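Local structure of transcriptional regulator (Streptococcus thermophilus LMD-9, 5JUF) at residues D5-R10 / D70-P75; E16-S21 / L59-T64; A30-R35 / L52-K57. The protein is the competence regulator ComR, an RNPP-family quorum sensor that activates transcription, probably by binding DNA through its helix-turn-helix domain once a signalling peptide occupies its TPR domain. One frame throughout, in Å; residues are numbered along the deposited sequence.

Interaction 1: residues D5-R10 / D70-P75; sequences DSIGLR and DNITIP
S6 swings OG away from its own backbone N (chi1 178°), and D70 sets CG opposite its own carbonyl carbon (chi1 -65°), which brings the serine hydroxyl and the carboxylate together. R10 also leaves its helix with CG opposite the backbone N, then bends at CD (chi3 -74°). The bend turns the guanidinium back toward the same carboxylate. One oxygen of D70 takes both partners. S6 OG donates to the syn lone pair of D70 OD2 at 2.9 Å. R10 NH2 reaches D70 OD2 at 2.7 Å, a nearly straight hydrogen bond that is part of a salt bridge. This second donor comes on the anti side, out of the carboxylate plane, although D70 OD2 lies in the plane of the guanidinium. R10 NH1 adds a weak bond to the same oxygen. One face of the guanidinium rests on S6 O, 3.8 Å above the plane. The arginine charge probably helps to keep the carboxylate ionised. R10 NH2 also donates to L66 O in helix 63-67, which helps to hold the guanidinium in its orientation.

I7 lies alongside: its CG1 passes 3.6 Å from D70 OD2, and the two side chains run past each other in opposite directions. Farther along, I7 CD1 meets I72 CG2 at 3.5 Å, a tight apolar contact between side chains crossing at about a right angle. Both isoleucines also touch L67, and I72 reaches L49 of helix 49-59. N71 faces away from helix 3-17. N71 OD1 accepts from T73 N at 2.8 Å, which closes an Asx turn, and it also accepts from T73 OG1. A salt bridge beside an isoleucine pair thus ties the first helix of the helix-turn-helix region to the linker into helix 76-86, toward the TPR domain.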
# COMPACT_ATOMS: atom_id res chain seq x y z
N ASP A 5 -3.02 -2.81 -26.83
CA ASP A 5 -3.88 -2.38 -27.93
C ASP A 5 -4.76 -3.52 -28.44
O ASP A 5 -5.93 -3.31 -28.78
CB ASP A 5 -3.05 -1.85 -29.10
CG ASP A 5 -2.22 -0.63 -28.74
OD1 ASP A 5 -2.64 0.16 -27.88
OD2 ASP A 5 -1.13 -0.47 -29.34
N SER A 6 -4.20 -4.73 -28.55
CA SER A 6 -4.92 -5.83 -29.19
C SER A 6 -6.10 -6.28 -28.33
O SER A 6 -7.23 -6.43 -28.82
CB SER A 6 -3.95 -6.99 -29.44
OG SER A 6 -4.62 -8.10 -30.01
N ILE A 7 -5.85 -6.50 -27.05
CA ILE A 7 -6.90 -6.88 -26.11
C ILE A 7 -7.93 -5.78 -25.96
O ILE A 7 -9.15 -6.04 -25.95
CB ILE A 7 -6.26 -7.25 -24.76
CG1 ILE A 7 -5.47 -8.55 -24.90
CG2 ILE A 7 -7.30 -7.34 -23.66
CD1 ILE A 7 -4.55 -8.80 -23.72
N GLY A 8 -7.48 -4.53 -25.82
CA GLY A 8 -8.42 -3.42 -25.68
C GLY A 8 -9.35 -3.30 -26.87
O GLY A 8 -10.56 -3.12 -26.70
N LEU A 9 -8.81 -3.43 -28.08
CA LEU A 9 -9.64 -3.35 -29.27
C LEU A 9 -10.66 -4.47 -29.32
O LEU A 9 -11.82 -4.26 -29.71
CB LEU A 9 -8.76 -3.38 -30.53
CG LEU A 9 -9.57 -3.23 -31.82
CD1 LEU A 9 -10.33 -1.91 -31.84
CD2 LEU A 9 -8.68 -3.37 -33.05
N ARG A 10 -10.26 -5.68 -28.93
CA ARG A 10 -11.17 -6.83 -28.91
C ARG A 10 -12.32 -6.59 -27.94
O ARG A 10 -13.49 -6.89 -28.25
CB ARG A 10 -10.38 -8.08 -28.51
CG ARG A 10 -10.89 -9.39 -29.02
CD ARG A 10 -9.84 -10.50 -28.80
NE ARG A 10 -8.71 -10.40 -29.72
CZ ARG A 10 -7.43 -10.26 -29.37
NH1 ARG A 10 -6.51 -10.17 -30.31
NH2 ARG A 10 -7.06 -10.20 -28.09
N ASP A 70 -3.26 -13.87 -27.67
CA ASP A 70 -2.50 -13.02 -26.76
C ASP A 70 -2.26 -13.73 -25.43
O ASP A 70 -3.10 -14.49 -24.95
CB ASP A 70 -3.22 -11.69 -26.52
CG ASP A 70 -3.33 -10.85 -27.78
OD1 ASP A 70 -2.42 -10.93 -28.64
OD2 ASP A 70 -4.33 -10.12 -27.93
N ASN A 71 -1.10 -13.47 -24.84
CA ASN A 71 -0.66 -14.11 -23.61
C ASN A 71 -0.40 -13.01 -22.58
O ASN A 71 0.54 -12.23 -22.73
CB ASN A 71 0.60 -14.94 -23.86
CG ASN A 71 0.94 -15.85 -22.70
OD1 ASN A 71 0.58 -15.59 -21.56
ND2 ASN A 71 1.66 -16.93 -23.00
N ILE A 72 -1.23 -12.96 -21.54
CA ILE A 72 -1.04 -11.98 -20.47
C ILE A 72 -0.35 -12.60 -19.26
O ILE A 72 -0.39 -12.02 -18.18
CB ILE A 72 -2.37 -11.32 -20.06
CG1 ILE A 72 -3.30 -12.33 -19.39
CG2 ILE A 72 -3.04 -10.68 -21.25
CD1 ILE A 72 -4.49 -11.67 -18.70
N THR A 73 0.29 -13.76 -19.41
CA THR A 73 0.99 -14.37 -18.28
C THR A 73 2.07 -13.42 -17.77
O THR A 73 2.92 -12.96 -18.53
CB THR A 73 1.61 -15.71 -18.68
OG1 THR A 73 0.57 -16.65 -18.96
CG2 THR A 73 2.49 -16.24 -17.55
N ILE A 74 2.01 -13.11 -16.48
CA ILE A 74 3.03 -12.28 -15.83
C ILE A 74 4.15 -13.21 -15.38
O ILE A 74 3.89 -14.14 -14.60
CB ILE A 74 2.46 -11.48 -14.66
CG1 ILE A 74 1.40 -10.48 -15.14
CG2 ILE A 74 3.58 -10.69 -13.96
CD1 ILE A 74 0.62 -9.83 -14.01
N PRO A 75 5.38 -13.01 -15.85
CA PRO A 75 6.47 -13.92 -15.46
C PRO A 75 6.69 -13.91 -13.96
O PRO A 75 6.55 -12.88 -13.29
CB PRO A 75 7.68 -13.35 -16.20
CG PRO A 75 7.09 -12.53 -17.33
CD PRO A 75 5.84 -11.95 -16.75

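Interaction 2: residues E16-S21 / L59-T64; sequences ERQQMS and LGKSMT
Q18 and L59 form the close part of this contact. Q18 NE2 donates to L59 O at 2.8 Å, with an N-H...O angle of 172°. The acceptor lies in the plane of the Q18 amide, while the donor stands 15° off the carbonyl plane of L59. Extended beyond CG (chi2 -173°), the Q18 chain carries its amide across to the end of helix 49-59. Each segment turns out of its helix in a Schellman motif, at Q19 and at G60. Beside this bond the L59 side chain lies along the amide, with L59 CD2 4.1 Å from Q18 OE1. M20 adds a looser touch, M20 SD to L59 CD2 at 4.3 Å. Both M20 and L59 also lie on L25 of helix 22-26.

The other side is charged and more open. R17, an exposed residue, brings NH2 to 4.1 Å from K61 NZ, and the two chains cross at about a right angle. Both cations form salt bridges to E14 OE1, which also accepts from Q18 NE2. The shared carboxylate of E14 therefore probably offsets the like charges of R17 and K61, while Q18 links that acid to the carbonyl at the helix end.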
# COMPACT_ATOMS: atom_id res chain seq x y z
N GLU A 16 -19.21 -2.84 -28.14
CA GLU A 16 -19.99 -2.05 -29.09
C GLU A 16 -20.90 -2.94 -29.94
O GLU A 16 -22.04 -2.55 -30.25
CB GLU A 16 -19.06 -1.22 -29.97
CG GLU A 16 -18.36 -0.12 -29.20
CD GLU A 16 -17.42 0.69 -30.07
OE1 GLU A 16 -17.05 0.18 -31.15
OE2 GLU A 16 -17.06 1.82 -29.68
N ARG A 17 -20.43 -4.13 -30.33
CA ARG A 17 -21.29 -5.06 -31.07
C ARG A 17 -22.55 -5.38 -30.28
O ARG A 17 -23.64 -5.52 -30.86
CB ARG A 17 -20.52 -6.36 -31.39
CG ARG A 17 -21.21 -7.22 -32.46
CD ARG A 17 -20.60 -8.63 -32.60
NE ARG A 17 -20.75 -9.42 -31.38
CZ ARG A 17 -21.83 -10.12 -31.06
NH1 ARG A 17 -22.88 -10.15 -31.87
NH2 ARG A 17 -21.87 -10.81 -29.92
N GLN A 18 -22.43 -5.51 -28.95
CA GLN A 18 -23.59 -5.76 -28.10
C GLN A 18 -24.36 -4.50 -27.75
O GLN A 18 -25.33 -4.57 -26.99
CB GLN A 18 -23.16 -6.47 -26.81
CG GLN A 18 -22.55 -7.85 -27.05
CD GLN A 18 -22.28 -8.64 -25.78
OE1 GLN A 18 -22.87 -8.39 -24.74
NE2 GLN A 18 -21.38 -9.61 -25.87
N GLN A 19 -23.97 -3.35 -28.31
CA GLN A 19 -24.63 -2.06 -28.05
C GLN A 19 -24.70 -1.78 -26.55
O GLN A 19 -25.68 -1.24 -26.03
CB GLN A 19 -26.02 -2.00 -28.69
CG GLN A 19 -26.03 -2.02 -30.24
CD GLN A 19 -25.24 -0.88 -30.89
OE1 GLN A 19 -25.12 0.22 -30.34
NE2 GLN A 19 -24.69 -1.14 -32.08
N MET A 20 -23.65 -2.15 -25.84
CA MET A 20 -23.59 -2.00 -24.39
C MET A 20 -22.75 -0.77 -24.05
O MET A 20 -21.66 -0.58 -24.60
CB MET A 20 -22.98 -3.24 -23.74
CG MET A 20 -22.96 -3.19 -22.23
SD MET A 20 -22.07 -4.58 -21.50
CE MET A 20 -23.14 -5.97 -21.89
N SER A 21 -23.27 0.05 -23.15
CA SER A 21 -22.52 1.21 -22.71
C SER A 21 -21.48 0.80 -21.66
O SER A 21 -21.59 -0.24 -21.02
CB SER A 21 -23.45 2.28 -22.13
OG SER A 21 -24.01 1.84 -20.89
N LEU A 59 -19.61 -9.58 -20.79
CA LEU A 59 -19.81 -9.73 -22.22
C LEU A 59 -20.32 -11.11 -22.61
O LEU A 59 -20.65 -11.33 -23.79
CB LEU A 59 -18.52 -9.43 -22.99
CG LEU A 59 -18.09 -7.97 -22.90
CD1 LEU A 59 -16.77 -7.76 -23.60
CD2 LEU A 59 -19.18 -7.05 -23.50
N GLY A 60 -20.44 -12.03 -21.66
CA GLY A 60 -20.78 -13.40 -22.02
C GLY A 60 -19.74 -14.06 -22.90
O GLY A 60 -20.08 -14.85 -23.79
N LYS A 61 -18.47 -13.74 -22.69
CA LYS A 61 -17.37 -14.32 -23.44
C LYS A 61 -16.47 -15.09 -22.48
O LYS A 61 -16.49 -14.86 -21.27
CB LYS A 61 -16.58 -13.22 -24.17
CG LYS A 61 -17.29 -12.64 -25.39
CD LYS A 61 -17.13 -13.58 -26.59
CE LYS A 61 -17.87 -13.09 -27.81
NZ LYS A 61 -19.34 -13.07 -27.59
N SER A 62 -15.68 -16.01 -23.02
CA SER A 62 -14.63 -16.59 -22.19
C SER A 62 -13.40 -15.70 -22.24
O SER A 62 -13.22 -14.90 -23.17
CB SER A 62 -14.26 -18.00 -22.66
OG SER A 62 -13.64 -17.94 -23.93
N MET A 63 -12.56 -15.82 -21.21
CA MET A 63 -11.28 -15.13 -21.25
C MET A 63 -10.47 -15.55 -22.46
O MET A 63 -9.78 -14.73 -23.07
CB MET A 63 -10.50 -15.37 -19.95
CG MET A 63 -11.07 -14.61 -18.75
SD MET A 63 -9.97 -14.57 -17.32
CE MET A 63 -9.75 -16.32 -17.02
N THR A 64 -10.59 -16.82 -22.86
CA THR A 64 -9.88 -17.32 -24.03
C THR A 64 -10.28 -16.54 -25.28
O THR A 64 -9.42 -16.13 -26.07
CB THR A 64 -10.18 -18.81 -24.22
OG1 THR A 64 -9.81 -19.53 -23.04
CG2 THR A 64 -9.41 -19.35 -25.41

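Interaction 3: residues A30-R35 / L52-K57; sequences AELTVR and LSYIAK
E31 and L32 lie in the loop that leads into helix 34-41, and they face helix 49-59, with the CA atoms of E31 and Y54 7.2 Å apart. The contact belongs to the helix-turn-helix region, where it packs the loop ahead of helix 34-41 against the side of helix 49-59. Y54 meets both loop residues. E31 CB sits over one face of the Y54 ring, 4.1 Å from the ring centroid and 21° off the normal, as a CH-pi contact. The E31 chain then runs on obliquely past the ring, and E31 CD comes 3.8 Å from Y54 CD1. Its carboxylate plane is turned 52° from the ring plane. E31 OE1 stands 4.3 Å from K57 NZ, too far for a salt bridge.

L32 holds CG opposite its backbone N (chi1 179°), which sends CD2 toward I55, while CB stays against the Y54 ring. L32 CB meets the tyrosine at CD2, obliquely to the ring. The L32 and I55 chains cross at about a right angle. L32 also touches L25 and C26 of helix 22-26, so this loop leucine sits between helix 22-26 and helix 49-59. The tyrosine hydroxyl is satisfied beyond the two segments: Y54 OH is hydrogen-bonded to L25 O. At the buried end of the contact, L32 CD2 packs on I55 CG1 at 3.6 Å.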
# COMPACT_ATOMS: atom_id res chain seq x y z
N ALA A 30 -17.45 -1.39 -8.55
CA ALA A 30 -16.71 -2.11 -7.51
C ALA A 30 -15.56 -2.93 -8.08
O ALA A 30 -14.53 -3.12 -7.41
CB ALA A 30 -17.66 -3.04 -6.74
N GLU A 31 -15.74 -3.47 -9.28
CA GLU A 31 -14.74 -4.32 -9.91
C GLU A 31 -14.08 -3.67 -11.11
O GLU A 31 -12.95 -4.02 -11.43
CB GLU A 31 -15.39 -5.65 -10.34
CG GLU A 31 -15.80 -6.50 -9.15
CD GLU A 31 -16.04 -7.93 -9.53
OE1 GLU A 31 -17.19 -8.39 -9.39
OE2 GLU A 31 -15.10 -8.60 -10.00
N LEU A 32 -14.75 -2.72 -11.76
CA LEU A 32 -14.21 -2.06 -12.94
C LEU A 32 -14.89 -0.70 -13.06
O LEU A 32 -16.12 -0.63 -13.08
CB LEU A 32 -14.45 -2.91 -14.19
CG LEU A 32 -13.93 -2.29 -15.50
CD1 LEU A 32 -12.42 -2.32 -15.53
CD2 LEU A 32 -14.52 -3.01 -16.72
N THR A 33 -14.09 0.37 -13.12
CA THR A 33 -14.68 1.70 -13.30
C THR A 33 -14.69 2.07 -14.78
O THR A 33 -13.97 1.48 -15.60
CB THR A 33 -13.93 2.77 -12.51
OG1 THR A 33 -12.69 3.06 -13.16
CG2 THR A 33 -13.66 2.30 -11.07
N VAL A 34 -15.49 3.09 -15.11
CA VAL A 34 -15.56 3.53 -16.50
C VAL A 34 -14.20 4.03 -16.99
O VAL A 34 -13.76 3.68 -18.08
CB VAL A 34 -16.67 4.58 -16.69
CG1 VAL A 34 -16.59 5.24 -18.08
CG2 VAL A 34 -18.04 3.91 -16.50
N ARG A 35 -13.50 4.83 -16.18
CA ARG A 35 -12.17 5.29 -16.61
C ARG A 35 -11.20 4.12 -16.77
O ARG A 35 -10.39 4.11 -17.71
CB ARG A 35 -11.62 6.34 -15.64
CG ARG A 35 -12.40 7.68 -15.68
CD ARG A 35 -11.77 8.78 -14.81
NE ARG A 35 -11.85 8.48 -13.38
CZ ARG A 35 -11.40 9.29 -12.42
NH1 ARG A 35 -10.85 10.45 -12.74
NH2 ARG A 35 -11.51 8.94 -11.15
N LEU A 52 -10.12 -8.78 -16.39
CA LEU A 52 -10.46 -9.53 -17.60
C LEU A 52 -11.58 -10.53 -17.33
O LEU A 52 -12.51 -10.67 -18.14
CB LEU A 52 -9.22 -10.24 -18.15
CG LEU A 52 -9.37 -10.90 -19.53
CD1 LEU A 52 -9.57 -9.85 -20.59
CD2 LEU A 52 -8.18 -11.81 -19.87
N SER A 53 -11.51 -11.23 -16.19
CA SER A 53 -12.58 -12.17 -15.84
C SER A 53 -13.92 -11.46 -15.68
O SER A 53 -14.95 -11.95 -16.14
CB SER A 53 -12.21 -12.92 -14.56
OG SER A 53 -13.29 -13.73 -14.15
N TYR A 54 -13.92 -10.30 -15.01
CA TYR A 54 -15.14 -9.50 -14.89
C TYR A 54 -15.68 -9.10 -16.26
O TYR A 54 -16.88 -9.23 -16.54
CB TYR A 54 -14.88 -8.26 -14.03
CG TYR A 54 -16.07 -7.32 -13.96
CD1 TYR A 54 -17.14 -7.60 -13.10
CD2 TYR A 54 -16.14 -6.17 -14.75
CE1 TYR A 54 -18.26 -6.75 -13.03
CE2 TYR A 54 -17.27 -5.33 -14.70
CZ TYR A 54 -18.31 -5.63 -13.83
OH TYR A 54 -19.42 -4.79 -13.78
N ILE A 55 -14.81 -8.57 -17.12
CA ILE A 55 -15.25 -8.10 -18.43
C ILE A 55 -15.82 -9.25 -19.25
O ILE A 55 -16.85 -9.12 -19.92
CB ILE A 55 -14.10 -7.39 -19.17
CG1 ILE A 55 -13.74 -6.10 -18.44
CG2 ILE A 55 -14.47 -7.11 -20.64
CD1 ILE A 55 -12.41 -5.45 -18.93
N ALA A 56 -15.15 -10.41 -19.21
CA ALA A 56 -15.62 -11.55 -19.98
C ALA A 56 -16.99 -12.00 -19.50
O ALA A 56 -17.88 -12.28 -20.31
CB ALA A 56 -14.60 -12.70 -19.89
N LYS A 57 -17.19 -12.01 -18.19
CA LYS A 57 -18.49 -12.36 -17.64
C LYS A 57 -19.57 -11.39 -18.10
O LYS A 57 -20.66 -11.81 -18.53
CB LYS A 57 -18.40 -12.41 -16.11
CG LYS A 57 -19.73 -12.54 -15.40
CD LYS A 57 -19.51 -12.75 -13.91
CE LYS A 57 -18.93 -11.50 -13.24
NZ LYS A 57 -18.87 -11.63 -11.75

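Overall arrangement
The three contacts sit at the N-terminal end of the chain, all on one side of its centre. They are nested along the sequence: interaction 3 lies inside the loop closed by interaction 2, which lies inside that of interaction 1. Interactions 1 and 2 share helix 3-17, with centres about 16 Å apart. Interactions 2 and 3 are about 11 Å apart, and K61 N probably bonds to A56 O. Interaction 1 meets interaction 3 where I72 packs on L52. Helix 49-59 is touched in all three: through I72, through L59, and through Y54 and I55. Together they join the helices of the probable DNA-binding domain and the linker leading toward the TPR helices.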